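Local coordinates for cytoplasmic export protein 1 (Saccharomyces cerevisiae, PDB 3VWA), which takes part in nuclear tRNA export, binding tRNA and possibly collecting it from export receptors at the nuclear pore complex for delivery to translation, at residues A24-F29 with F43-S48; N105-E110 with S237-N242; L298-S303 with H319-F324; K499-I504 with E525-L530. One frame throughout, in Å; residues are numbered along the deposited sequence.

Contact 1: residues A24-F29 with F43-S48; sequences ALWQCF and FKAKRS
The six-membered ring of Trp-26 lies against Ala-45, whose CB sits over one face in a CH-pi contact 4.0 Å from the centroid. They form a non-hydrogen-bonded pair in the antiparallel beta hairpin of strands 26-33 and 39-45, part of the N-terminal kinase-like domain. CG of Trp-26 stands anti to the carbonyl carbon (chi1 -58°), laying the indole across to the neighbouring strand, where CE3 also meets CB of Phe-43 at 3.7 Å. In edge-to-face contact with Phe-147 and hydrogen-bonded through NE1 to Glu-150 OE2, the indole is also held from beyond the hairpin. With an alanine in place of Trp-26, Ala-45 CB and Phe-43 CB would probably face a gap and Glu-150 would lose its indole N-H. On the same face, Cys-28 SG lies obliquely 4.5 Å from the Phe-43 ring centroid. Gln-27 and Lys-44 turn to the other face side by side, Lys-44 NZ going on to Gln-82 O. Their backbones exchange two hydrogen bonds, Gln-27 N to Lys-44 O (2.7 Å) and Lys-44 N to Gln-27 O (2.8 Å). Beyond the strands, Lys-46 N donates almost straight to Leu-25 O (2.8 Å, 176° at the hydrogen) from above the carbonyl plane.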
loop_
_atom_site.group_PDB
_atom_site.type_symbol
_atom_site.label_atom_id
_atom_site.label_comp_id
_atom_site.label_asym_id
_atom_site.label_seq_id
_atom_site.Cartn_x
_atom_site.Cartn_y
_atom_site.Cartn_z
ATOM N N ALA A 24 22.691 -20.633 12.699
ATOM C CA ALA A 24 23.978 -21.203 13.028
ATOM C C ALA A 24 24.878 -21.283 11.799
ATOM O O ALA A 24 26.103 -21.313 11.954
ATOM C CB ALA A 24 23.813 -22.581 13.648
ATOM N N LEU A 25 24.293 -21.354 10.591
ATOM C CA LEU A 25 25.116 -21.502 9.373
ATOM C C LEU A 25 25.291 -20.256 8.483
ATOM O O LEU A 25 26.195 -20.223 7.644
ATOM C CB LEU A 25 24.612 -22.635 8.524
ATOM C CG LEU A 25 24.750 -23.936 9.263
ATOM C CD1 LEU A 25 24.019 -24.973 8.472
ATOM C CD2 LEU A 25 26.207 -24.342 9.484
ATOM N N TRP A 26 24.419 -19.266 8.658
ATOM C CA TRP A 26 24.321 -18.121 7.764
ATOM C C TRP A 26 23.907 -16.889 8.502
ATOM O O TRP A 26 23.072 -16.944 9.431
ATOM C CB TRP A 26 23.270 -18.354 6.655
ATOM C CG TRP A 26 23.572 -19.562 5.834
ATOM C CD1 TRP A 26 23.123 -20.864 6.023
ATOM C CD2 TRP A 26 24.438 -19.638 4.660
ATOM N NE1 TRP A 26 23.665 -21.699 5.076
ATOM C CE2 TRP A 26 24.442 -21.034 4.245
ATOM C CE3 TRP A 26 25.203 -18.717 3.946
ATOM C CZ2 TRP A 26 25.180 -21.470 3.163
ATOM C CZ3 TRP A 26 25.914 -19.169 2.841
ATOM C CH2 TRP A 26 25.904 -20.518 2.472
ATOM N N GLN A 27 24.454 -15.761 8.059
ATOM C CA GLN A 27 23.845 -14.441 8.312
ATOM C C GLN A 27 23.134 -13.962 7.059
ATOM O O GLN A 27 23.606 -14.178 5.938
ATOM C CB GLN A 27 24.898 -13.418 8.691
ATOM C CG GLN A 27 25.447 -13.652 10.079
ATOM C CD GLN A 27 26.604 -12.735 10.346
ATOM O OE1 GLN A 27 27.630 -12.780 9.644
ATOM N NE2 GLN A 27 26.452 -11.874 11.350
ATOM N N CYS A 28 22.010 -13.301 7.238
ATOM C CA CYS A 28 21.254 -12.854 6.088
ATOM C C CYS A 28 21.170 -11.329 6.108
ATOM O O CYS A 28 20.654 -10.742 7.066
ATOM C CB CYS A 28 19.887 -13.525 6.076
ATOM S SG CYS A 28 18.669 -12.800 4.966
ATOM N N PHE A 29 21.708 -10.716 5.047
ATOM C CA PHE A 29 21.869 -9.262 4.954
ATOM C C PHE A 29 21.095 -8.737 3.756
ATOM O O PHE A 29 21.123 -9.382 2.696
ATOM C CB PHE A 29 23.364 -8.877 4.737
ATOM C CG PHE A 29 24.264 -9.073 5.944
ATOM C CD1 PHE A 29 24.379 -8.073 6.903
ATOM C CD2 PHE A 29 25.036 -10.225 6.094
ATOM C CE1 PHE A 29 25.217 -8.212 8.004
ATOM C CE2 PHE A 29 25.876 -10.367 7.205
ATOM C CZ PHE A 29 25.960 -9.357 8.170
ATOM N N PHE A 43 23.475 -13.909 1.567
ATOM C CA PHE A 43 23.654 -14.884 2.628
ATOM C C PHE A 43 25.158 -15.126 2.850
ATOM O O PHE A 43 25.908 -15.560 1.943
ATOM C CB PHE A 43 22.964 -16.204 2.295
ATOM C CG PHE A 43 21.467 -16.129 2.321
ATOM C CD1 PHE A 43 20.750 -16.329 3.529
ATOM C CD2 PHE A 43 20.745 -15.930 1.132
ATOM C CE1 PHE A 43 19.342 -16.300 3.505
ATOM C CE2 PHE A 43 19.362 -15.887 1.146
ATOM C CZ PHE A 43 18.671 -16.085 2.325
ATOM N N LYS A 44 25.591 -14.812 4.063
ATOM C CA LYS A 44 26.983 -14.915 4.419
ATOM C C LYS A 44 27.132 -16.132 5.318
ATOM O O LYS A 44 26.489 -16.204 6.369
ATOM C CB LYS A 44 27.415 -13.648 5.158
ATOM C CG LYS A 44 28.793 -13.740 5.795
ATOM C CD LYS A 44 29.361 -12.344 5.983
ATOM C CE LYS A 44 30.860 -12.374 5.765
ATOM N NZ LYS A 44 31.510 -13.282 6.728
ATOM N N ALA A 45 27.929 -17.098 4.863
ATOM C CA ALA A 45 28.213 -18.341 5.585
ATOM C C ALA A 45 29.046 -18.109 6.816
ATOM O O ALA A 45 30.048 -17.356 6.802
ATOM C CB ALA A 45 28.952 -19.328 4.701
ATOM N N LYS A 46 28.640 -18.792 7.875
ATOM C CA LYS A 46 29.419 -18.834 9.091
ATOM C C LYS A 46 30.361 -20.003 8.904
ATOM O O LYS A 46 30.207 -21.046 9.536
ATOM C CB LYS A 46 28.496 -19.062 10.275
ATOM C CG LYS A 46 27.739 -17.819 10.711
ATOM C CD LYS A 46 27.238 -18.119 12.117
ATOM C CE LYS A 46 26.199 -17.120 12.569
ATOM N NZ LYS A 46 25.372 -17.756 13.642
ATOM N N ARG A 47 31.313 -19.829 7.989
ATOM C CA ARG A 47 32.143 -20.936 7.543
ATOM C C ARG A 47 33.176 -21.338 8.586
ATOM O O ARG A 47 33.863 -20.502 9.156
ATOM C CB ARG A 47 32.829 -20.613 6.222
ATOM C CG ARG A 47 33.251 -21.869 5.448
ATOM C CD ARG A 47 33.677 -21.395 4.068
ATOM N NE ARG A 47 34.567 -22.308 3.360
ATOM C CZ ARG A 47 35.041 -22.035 2.145
ATOM N NH1 ARG A 47 34.671 -20.919 1.506
ATOM N NH2 ARG A 47 35.871 -22.862 1.563
ATOM N N SER A 48 33.273 -22.625 8.834
ATOM C CA SER A 48 34.202 -23.123 9.827
ATOM C C SER A 48 34.582 -24.512 9.371
ATOM O O SER A 48 33.960 -25.051 8.433
ATOM C CB SER A 48 33.588 -23.079 11.256
ATOM O OG SER A 48 32.863 -24.249 11.578
#

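Contact 2: residues N105-E110 with S237-N242; sequences NKFGVE and SNPLIN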
loop_
_atom_site.group_PDB
_atom_site.type_symbol
_atom_site.label_atom_id
_atom_site.label_comp_id
_atom_site.label_asym_id
_atom_site.label_seq_id
_atom_site.Cartn_x
_atom_site.Cartn_y
_atom_site.Cartn_z
ATOM N N ASN A 105 -5.837 -15.135 8.361
ATOM C CA ASN A 105 -6.338 -15.371 6.994
ATOM C C ASN A 105 -5.922 -16.770 6.573
ATOM O O ASN A 105 -4.827 -16.988 5.987
ATOM C CB ASN A 105 -5.795 -14.318 6.014
ATOM C CG ASN A 105 -6.299 -14.526 4.575
ATOM O OD1 ASN A 105 -6.679 -15.610 4.219
ATOM N ND2 ASN A 105 -6.319 -13.467 3.770
ATOM N N LYS A 106 -6.782 -17.742 6.877
ATOM C CA LYS A 106 -6.427 -19.126 6.592
ATOM C C LYS A 106 -6.157 -19.339 5.088
ATOM O O LYS A 106 -5.361 -20.177 4.735
ATOM C CB LYS A 106 -7.516 -20.100 7.112
ATOM C CG LYS A 106 -8.696 -20.356 6.176
ATOM C CD LYS A 106 -9.764 -21.118 6.953
ATOM C CE LYS A 106 -10.826 -21.684 6.047
ATOM N NZ LYS A 106 -10.272 -22.897 5.360
ATOM N N PHE A 107 -6.839 -18.585 4.225
ATOM C CA PHE A 107 -6.664 -18.763 2.779
ATOM C C PHE A 107 -5.234 -18.367 2.409
ATOM O O PHE A 107 -4.623 -19.015 1.565
ATOM C CB PHE A 107 -7.678 -17.927 1.949
ATOM C CG PHE A 107 -9.115 -18.340 2.169
ATOM C CD1 PHE A 107 -9.525 -19.672 2.003
ATOM C CD2 PHE A 107 -10.060 -17.399 2.555
ATOM C CE1 PHE A 107 -10.853 -20.041 2.204
ATOM C CE2 PHE A 107 -11.388 -17.765 2.775
ATOM C CZ PHE A 107 -11.792 -19.075 2.590
ATOM N N GLY A 108 -4.722 -17.333 3.084
ATOM C CA GLY A 108 -3.317 -16.908 2.971
ATOM C C GLY A 108 -2.330 -18.023 3.228
ATOM O O GLY A 108 -1.436 -18.312 2.387
ATOM N N VAL A 109 -2.468 -18.637 4.421
ATOM C CA VAL A 109 -1.530 -19.631 4.927
ATOM C C VAL A 109 -1.598 -20.823 3.952
ATOM O O VAL A 109 -0.579 -21.392 3.582
ATOM C CB VAL A 109 -1.933 -20.086 6.395
ATOM C CG1 VAL A 109 -1.050 -21.235 6.926
ATOM C CG2 VAL A 109 -1.917 -18.925 7.383
ATOM N N GLU A 110 -2.801 -21.183 3.532
ATOM C CA GLU A 110 -3.002 -22.289 2.635
ATOM C C GLU A 110 -2.387 -21.990 1.247
ATOM O O GLU A 110 -1.817 -22.862 0.623
ATOM C CB GLU A 110 -4.516 -22.611 2.474
ATOM C CG GLU A 110 -5.188 -23.345 3.646
ATOM C CD GLU A 110 -6.713 -23.248 3.609
ATOM O OE1 GLU A 110 -7.298 -23.273 2.486
ATOM O OE2 GLU A 110 -7.324 -23.148 4.698
ATOM N N SER A 237 -12.093 -24.878 -2.354
ATOM C CA SER A 237 -12.794 -23.704 -1.799
ATOM C C SER A 237 -11.909 -22.439 -1.734
ATOM O O SER A 237 -12.444 -21.322 -1.723
ATOM C CB SER A 237 -13.278 -23.987 -0.352
ATOM O OG SER A 237 -14.398 -24.870 -0.369
ATOM N N ASN A 238 -10.582 -22.611 -1.685
ATOM C CA ASN A 238 -9.721 -21.488 -1.439
ATOM C C ASN A 238 -9.717 -20.595 -2.680
ATOM O O ASN A 238 -9.193 -20.977 -3.717
ATOM C CB ASN A 238 -8.334 -21.989 -1.092
ATOM C CG ASN A 238 -7.427 -20.877 -0.640
ATOM O OD1 ASN A 238 -7.461 -19.780 -1.169
ATOM N ND2 ASN A 238 -6.621 -21.160 0.353
ATOM N N PRO A 239 -10.342 -19.413 -2.586
ATOM C CA PRO A 239 -10.429 -18.487 -3.689
ATOM C C PRO A 239 -9.068 -17.832 -3.992
ATOM O O PRO A 239 -8.874 -17.318 -5.081
ATOM C CB PRO A 239 -11.411 -17.418 -3.185
ATOM C CG PRO A 239 -11.326 -17.490 -1.683
ATOM C CD PRO A 239 -10.958 -18.888 -1.344
ATOM N N LEU A 240 -8.152 -17.818 -3.038
ATOM C CA LEU A 240 -6.843 -17.243 -3.323
ATOM C C LEU A 240 -5.998 -18.257 -4.115
ATOM O O LEU A 240 -5.262 -17.881 -4.965
ATOM C CB LEU A 240 -6.133 -16.818 -2.039
ATOM C CG LEU A 240 -6.724 -15.579 -1.360
ATOM C CD1 LEU A 240 -5.842 -15.131 -0.204
ATOM C CD2 LEU A 240 -6.950 -14.417 -2.335
ATOM N N ILE A 241 -6.161 -19.545 -3.869
ATOM C CA ILE A 241 -5.407 -20.520 -4.631
ATOM C C ILE A 241 -5.728 -20.393 -6.140
ATOM O O ILE A 241 -4.815 -20.312 -6.985
ATOM C CB ILE A 241 -5.653 -21.940 -4.104
ATOM C CG1 ILE A 241 -4.949 -22.083 -2.756
ATOM C CG2 ILE A 241 -5.119 -22.980 -5.093
ATOM C CD1 ILE A 241 -5.014 -23.472 -2.175
ATOM N N ASN A 242 -7.024 -20.325 -6.459
ATOM C CA ASN A 242 -7.460 -20.127 -7.845
ATOM C C ASN A 242 -7.061 -18.753 -8.386
ATOM O O ASN A 242 -6.631 -18.611 -9.516
ATOM C CB ASN A 242 -8.978 -20.307 -7.971
ATOM C CG ASN A 242 -9.440 -21.715 -7.575
ATOM O OD1 ASN A 242 -9.784 -21.970 -6.413
ATOM N ND2 ASN A 242 -9.414 -22.652 -8.544
#
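Phe-107 and Glu-110 share the side-chain amide of Asn-238. Its ND2 donates to the backbone oxygen Phe-107 O over 3.2 Å, nearly straight (177° at the hydrogen), in the amide plane and on a lone pair of the carbonyl. A second, more bent bond of 3.1 Å runs from Asn-238 ND2 to Glu-110 OE1, which is met from above the carboxylate plane. Pro-239 adds a CH-pi contact, its CD over one face of the Phe-107 ring and 3.8 Å from the centroid, while CD1 of Leu-240 packs on Phe-107 CB at 4.0 Å. The next shell fixes these groups. Asn-238 is an N-cap: with CG anti to the backbone N (chi1 -172°), OD1 turns back to accept from Ile-241 N at 3.0 Å, so one amide both caps its own helix and grips the other. Glu-110 is steadied by a salt bridge from Lys-106 NZ to its OE2. Asn-105 caps the opposing helix, Asn-105 OD1 accepting from Gly-108 N at 2.8 Å, and its ND2 reaches Ile-275 O and Arg-277 O. The contact thus joins the starts of helices 106-122 and 239-248, with Asn-238 at the break after helix 233-237 and the loop carrying Ile-275 beside Phe-107.

Contact 3: residues L298-S303 with H319-F324; sequences LLMTQS and HKLVPF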
loop_
_atom_site.group_PDB
_atom_site.type_symbol
_atom_site.label_atom_id
_atom_site.label_comp_id
_atom_site.label_asym_id
_atom_site.label_seq_id
_atom_site.Cartn_x
_atom_site.Cartn_y
_atom_site.Cartn_z
ATOM N N LEU A 298 -4.300 1.140 -19.632
ATOM C CA LEU A 298 -4.820 0.718 -20.930
ATOM C C LEU A 298 -6.250 1.185 -21.130
ATOM O O LEU A 298 -6.579 1.778 -22.154
ATOM C CB LEU A 298 -4.699 -0.792 -21.174
ATOM C CG LEU A 298 -3.466 -1.393 -21.894
ATOM C CD1 LEU A 298 -2.928 -0.459 -22.988
ATOM C CD2 LEU A 298 -2.349 -1.843 -20.929
ATOM N N LEU A 299 -7.102 0.948 -20.139
ATOM C CA LEU A 299 -8.502 1.336 -20.244
ATOM C C LEU A 299 -8.687 2.854 -20.403
ATOM O O LEU A 299 -9.645 3.306 -21.017
ATOM C CB LEU A 299 -9.238 0.891 -18.999
ATOM C CG LEU A 299 -9.285 -0.593 -18.741
ATOM C CD1 LEU A 299 -9.973 -0.748 -17.399
ATOM C CD2 LEU A 299 -10.055 -1.275 -19.857
HETATM N N MSE A 300 -7.780 3.623 -19.805
HETATM C CA MSE A 300 -7.867 5.079 -19.794
HETATM C C MSE A 300 -7.460 5.607 -21.143
HETATM O O MSE A 300 -8.001 6.601 -21.611
HETATM C CB MSE A 300 -6.973 5.615 -18.680
HETATM C CG MSE A 300 -7.786 5.638 -17.393
HETATM SE SE MSE A 300 -6.777 6.675 -16.034
HETATM C CE MSE A 300 -7.834 5.843 -14.609
ATOM N N THR A 301 -6.494 4.967 -21.787
ATOM C CA THR A 301 -6.242 5.255 -23.198
ATOM C C THR A 301 -7.456 4.893 -24.107
ATOM O O THR A 301 -7.832 5.668 -24.993
ATOM C CB THR A 301 -4.930 4.593 -23.635
ATOM O OG1 THR A 301 -3.873 5.169 -22.870
ATOM C CG2 THR A 301 -4.653 4.789 -25.132
ATOM N N GLN A 302 -8.083 3.743 -23.859
ATOM C CA GLN A 302 -9.315 3.336 -24.548
ATOM C C GLN A 302 -10.421 4.367 -24.405
ATOM O O GLN A 302 -11.267 4.497 -25.290
ATOM C CB GLN A 302 -9.876 2.064 -23.929
ATOM C CG GLN A 302 -9.368 0.713 -24.406
ATOM C CD GLN A 302 -10.081 -0.410 -23.651
ATOM O OE1 GLN A 302 -10.724 -0.171 -22.621
ATOM N NE2 GLN A 302 -9.987 -1.628 -24.160
ATOM N N SER A 303 -10.444 5.043 -23.253
ATOM C CA SER A 303 -11.489 6.003 -22.884
ATOM C C SER A 303 -11.537 7.166 -23.882
ATOM O O SER A 303 -12.613 7.641 -24.244
ATOM C CB SER A 303 -11.215 6.532 -21.473
ATOM O OG SER A 303 -12.343 6.438 -20.621
ATOM N N HIS A 319 -16.362 0.942 -18.133
ATOM C CA HIS A 319 -17.167 0.821 -16.901
ATOM C C HIS A 319 -16.380 0.198 -15.760
ATOM O O HIS A 319 -16.836 0.159 -14.632
ATOM C CB HIS A 319 -18.421 -0.039 -17.178
ATOM C CG HIS A 319 -18.095 -1.476 -17.491
ATOM N ND1 HIS A 319 -17.345 -1.837 -18.572
ATOM C CD2 HIS A 319 -18.433 -2.654 -16.838
ATOM C CE1 HIS A 319 -17.191 -3.158 -18.584
ATOM N NE2 HIS A 319 -17.862 -3.669 -17.526
ATOM N N LYS A 320 -15.225 -0.380 -16.055
ATOM C CA LYS A 320 -14.365 -0.897 -15.005
ATOM C C LYS A 320 -13.406 0.172 -14.432
ATOM O O LYS A 320 -12.689 -0.095 -13.474
ATOM C CB LYS A 320 -13.585 -2.140 -15.482
ATOM C CG LYS A 320 -14.462 -3.306 -15.851
ATOM C CD LYS A 320 -15.303 -3.751 -14.655
ATOM C CE LYS A 320 -15.723 -5.204 -14.810
ATOM N NZ LYS A 320 -16.668 -5.568 -13.702
ATOM N N LEU A 321 -13.400 1.370 -15.021
ATOM C CA LEU A 321 -12.492 2.440 -14.558
ATOM C C LEU A 321 -12.653 2.802 -13.089
ATOM O O LEU A 321 -11.703 2.773 -12.347
ATOM C CB LEU A 321 -12.662 3.686 -15.400
ATOM C CG LEU A 321 -12.183 3.493 -16.838
ATOM C CD1 LEU A 321 -12.791 4.627 -17.662
ATOM C CD2 LEU A 321 -10.674 3.503 -16.875
ATOM N N VAL A 322 -13.860 3.157 -12.695
ATOM C CA VAL A 322 -14.216 3.443 -11.295
ATOM C C VAL A 322 -13.951 2.259 -10.360
ATOM O O VAL A 322 -13.270 2.417 -9.365
ATOM C CB VAL A 322 -15.665 4.023 -11.203
ATOM C CG1 VAL A 322 -16.141 4.223 -9.765
ATOM C CG2 VAL A 322 -15.710 5.350 -11.926
ATOM N N PRO A 323 -14.454 1.046 -10.680
ATOM C CA PRO A 323 -14.204 -0.021 -9.674
ATOM C C PRO A 323 -12.741 -0.395 -9.490
ATOM O O PRO A 323 -12.309 -0.522 -8.359
ATOM C CB PRO A 323 -15.023 -1.224 -10.162
ATOM C CG PRO A 323 -15.854 -0.719 -11.301
ATOM C CD PRO A 323 -15.313 0.609 -11.784
ATOM N N PHE A 324 -11.980 -0.550 -10.586
ATOM C CA PHE A 324 -10.585 -0.919 -10.508
ATOM C C PHE A 324 -9.781 0.183 -9.811
ATOM O O PHE A 324 -8.906 -0.105 -9.013
ATOM C CB PHE A 324 -9.935 -1.155 -11.921
ATOM C CG PHE A 324 -10.455 -2.382 -12.675
ATOM C CD1 PHE A 324 -11.480 -3.188 -12.167
ATOM C CD2 PHE A 324 -9.936 -2.689 -13.949
ATOM C CE1 PHE A 324 -11.951 -4.330 -12.862
ATOM C CE2 PHE A 324 -10.393 -3.797 -14.658
ATOM C CZ PHE A 324 -11.419 -4.612 -14.131
#
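Lys-320 makes a light start to the contact between helices 283-303 and 321-335, in the all-helical region between the kinase-like part and the HEAT repeats: its CB comes 4.3 Å from CD1 of Leu-299. That same CB lies over the centre of one face of the Phe-324 ring, one turn further on, and the ammonium leads away to a salt bridge with Glu-266 on helix 255-271. Leu-321 is the main wedge. The first torsion (chi1 -68°) sets its CG beside the backbone N, and the two methyls fork between residues one helical turn apart. CD2 touches both CB of Leu-299, at 3.7 Å, and CG of selenomethionine Met-300, whose extended chain crosses the leucine obliquely, at 3.6 Å. The other branch, CD1, meets OG of Ser-303 at 3.5 Å, although that serine is poorly ordered. Phe-324 closes the walk. Its ring atom CD2 is 4.0 Å from CD1 of Leu-299, the two side chains crossing at about a right angle, and the ring also packs on Leu-259 and Met-262 of helix 255-271 and on Leu-292, Ile-295 and Ile-296. No hydrogen bond spans the two segments; they meet almost entirely through carbon, with Ser-303 OG the one polar side-chain atom in touch. Such a joint depends on shape and burial, and Leu-299 and Leu-321, each touching several partners, carry most of its fit.

Contact 4: residues K499-I504 with E525-L530; sequences KILTVI and EYLEKL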
loop_
_atom_site.group_PDB
_atom_site.type_symbol
_atom_site.label_atom_id
_atom_site.label_comp_id
_atom_site.label_asym_id
_atom_site.label_seq_id
_atom_site.Cartn_x
_atom_site.Cartn_y
_atom_site.Cartn_z
ATOM N N LYS A 499 -15.964 49.456 9.178
ATOM C CA LYS A 499 -16.494 48.619 8.095
ATOM C C LYS A 499 -17.459 47.505 8.472
ATOM O O LYS A 499 -18.546 47.405 7.924
ATOM C CB LYS A 499 -15.296 48.000 7.346
ATOM C CG LYS A 499 -15.676 47.100 6.175
ATOM C CD LYS A 499 -14.417 46.615 5.476
ATOM C CE LYS A 499 -13.745 47.764 4.713
ATOM N NZ LYS A 499 -13.215 47.230 3.430
ATOM N N ILE A 500 -17.058 46.631 9.394
ATOM C CA ILE A 500 -17.847 45.388 9.677
ATOM C C ILE A 500 -19.248 45.640 10.293
ATOM O O ILE A 500 -20.226 44.866 10.016
ATOM C CB ILE A 500 -17.011 44.414 10.575
ATOM C CG1 ILE A 500 -15.599 44.216 10.002
ATOM C CG2 ILE A 500 -17.667 43.075 10.697
ATOM C CD1 ILE A 500 -15.615 43.813 8.545
ATOM N N LEU A 501 -19.389 46.702 11.104
ATOM C CA LEU A 501 -20.723 46.998 11.704
ATOM C C LEU A 501 -21.847 47.090 10.693
ATOM O O LEU A 501 -22.893 46.513 10.917
ATOM C CB LEU A 501 -20.736 48.269 12.545
ATOM C CG LEU A 501 -19.767 48.309 13.727
ATOM C CD1 LEU A 501 -19.939 49.640 14.437
ATOM C CD2 LEU A 501 -20.036 47.129 14.682
ATOM N N THR A 502 -21.602 47.810 9.596
ATOM C CA THR A 502 -22.536 47.959 8.507
ATOM C C THR A 502 -22.605 46.785 7.519
ATOM O O THR A 502 -23.493 46.750 6.653
ATOM C CB THR A 502 -22.316 49.303 7.763
ATOM O OG1 THR A 502 -20.924 49.500 7.476
ATOM C CG2 THR A 502 -22.760 50.449 8.591
ATOM N N VAL A 503 -21.665 45.834 7.609
ATOM C CA VAL A 503 -21.831 44.521 6.962
ATOM C C VAL A 503 -22.832 43.671 7.777
ATOM O O VAL A 503 -23.674 42.986 7.217
ATOM C CB VAL A 503 -20.507 43.719 6.872
ATOM C CG1 VAL A 503 -20.824 42.295 6.407
ATOM C CG2 VAL A 503 -19.462 44.408 5.957
ATOM N N ILE A 504 -22.693 43.655 9.098
ATOM C CA ILE A 504 -23.659 42.944 9.945
ATOM C C ILE A 504 -25.023 43.570 9.982
ATOM O O ILE A 504 -26.030 42.893 9.750
ATOM C CB ILE A 504 -23.167 42.801 11.374
ATOM C CG1 ILE A 504 -21.897 41.915 11.376
ATOM C CG2 ILE A 504 -24.265 42.158 12.233
ATOM C CD1 ILE A 504 -21.012 42.046 12.583
ATOM N N GLU A 525 -22.349 41.049 20.014
ATOM C CA GLU A 525 -21.015 40.569 20.341
ATOM C C GLU A 525 -19.927 41.473 19.662
ATOM O O GLU A 525 -18.886 41.773 20.261
ATOM C CB GLU A 525 -20.923 39.087 19.952
ATOM C CG GLU A 525 -19.517 38.492 20.079
ATOM C CD GLU A 525 -19.411 37.076 19.534
ATOM O OE1 GLU A 525 -18.259 36.560 19.568
ATOM O OE2 GLU A 525 -20.455 36.469 19.106
ATOM N N TYR A 526 -20.198 41.980 18.448
ATOM C CA TYR A 526 -19.215 42.861 17.788
ATOM C C TYR A 526 -19.198 44.239 18.432
ATOM O O TYR A 526 -18.143 44.853 18.564
ATOM C CB TYR A 526 -19.557 43.025 16.299
ATOM C CG TYR A 526 -18.878 42.016 15.378
ATOM C CD1 TYR A 526 -17.820 42.406 14.558
ATOM C CD2 TYR A 526 -19.329 40.704 15.299
ATOM C CE1 TYR A 526 -17.198 41.487 13.682
ATOM C CE2 TYR A 526 -18.748 39.777 14.433
ATOM C CZ TYR A 526 -17.698 40.167 13.603
ATOM O OH TYR A 526 -17.139 39.231 12.760
ATOM N N LEU A 527 -20.386 44.728 18.795
ATOM C CA LEU A 527 -20.554 45.951 19.577
ATOM C C LEU A 527 -19.820 45.933 20.897
ATOM O O LEU A 527 -19.219 46.956 21.304
ATOM C CB LEU A 527 -22.044 46.205 19.889
ATOM C CG LEU A 527 -22.896 46.649 18.707
ATOM C CD1 LEU A 527 -24.316 46.810 19.245
ATOM C CD2 LEU A 527 -22.346 47.963 18.114
ATOM N N GLU A 528 -19.918 44.794 21.574
ATOM C CA GLU A 528 -19.247 44.592 22.873
ATOM C C GLU A 528 -17.759 44.643 22.692
ATOM O O GLU A 528 -17.044 45.306 23.464
ATOM C CB GLU A 528 -19.640 43.240 23.484
ATOM C CG GLU A 528 -20.660 43.316 24.618
ATOM C CD GLU A 528 -22.009 42.654 24.306
ATOM O OE1 GLU A 528 -23.007 43.398 24.090
ATOM O OE2 GLU A 528 -22.081 41.390 24.295
ATOM N N LYS A 529 -17.269 43.973 21.639
ATOM C CA LYS A 529 -15.839 44.022 21.375
ATOM C C LYS A 529 -15.372 45.459 21.160
ATOM O O LYS A 529 -14.393 45.894 21.769
ATOM C CB LYS A 529 -15.436 43.065 20.256
ATOM C CG LYS A 529 -14.035 43.328 19.729
ATOM C CD LYS A 529 -13.439 42.108 19.021
ATOM C CE LYS A 529 -12.175 42.507 18.277
ATOM N NZ LYS A 529 -11.621 41.237 17.701
ATOM N N LEU A 530 -16.117 46.215 20.348
ATOM C CA LEU A 530 -15.795 47.635 20.083
ATOM C C LEU A 530 -15.868 48.488 21.315
ATOM O O LEU A 530 -14.979 49.331 21.543
ATOM C CB LEU A 530 -16.700 48.237 18.999
ATOM C CG LEU A 530 -16.657 49.723 18.578
ATOM C CD1 LEU A 530 -15.244 50.224 18.219
ATOM C CD2 LEU A 530 -17.629 49.968 17.404
#
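Ile-504 and Tyr-526 make the aromatic part of this contact, between the antiparallel helices 493-504 and 513-536; both segments lie in the second HEAT repeat (494-530). The CD1 methyl of Ile-504 stands over the centre of one ring face, 3.5 Å from the centroid and 12° off the normal, a CH-pi contact. With CG1 of that isoleucine turned away from the carbonyl carbon (chi1 -64°) and the chain beyond extended, CD1 is carried out to the ring. Ile-500 reaches the same tyrosine obliquely, its CG2 lying 3.4 Å from Tyr-526 CE1. The contacts that leave the ring out gather round Leu-501. Its CD1 meets CD2 of Leu-530 at 3.8 Å, the two side chains crossing at about a right angle, while its CD2 lies 4.2 Å from CD2 of Leu-527 and more loosely beside Tyr-526 CB. Polar bonding joins neither segment to the other: the tyrosine hydroxyl is hydrogen-bonded to Leu-484 O, outside both. Replacing Tyr-526 with an alanine would probably leave the methyls of Ile-500 and Ile-504 facing a gap and Leu-484 O without its hydroxyl partner. The axes of the two segments, 499-504 and 525-530, approach to 10.8 Å and run nearly antiparallel, at 163°; the interface is held by hydrophobic burial, and the one polar group on the tyrosine ties this pair to the preceding part of the superhelix.

Contact 1 and, judging by its place in the chain, contact 2 belong to the N-terminal kinase-like part, their centres about 34 Å apart, whereas contact 4 lies in the second HEAT repeat, about 78 Å from contact 1 between centres. Contact 3 falls along the way, its centre about 28 Å from that of contact 2. No two contacts share a helix or strand. Contacts 1 and 3 are buried; contacts 2 and 4 are only partly so. Chemistry follows the elements joined: backbone hydrogen bonds knit the hairpin of contact 1, a side-chain amide links helix starts in contact 2, and the helix pairs of contacts 3 and 4 meet through apolar side chains without a crossing hydrogen bond.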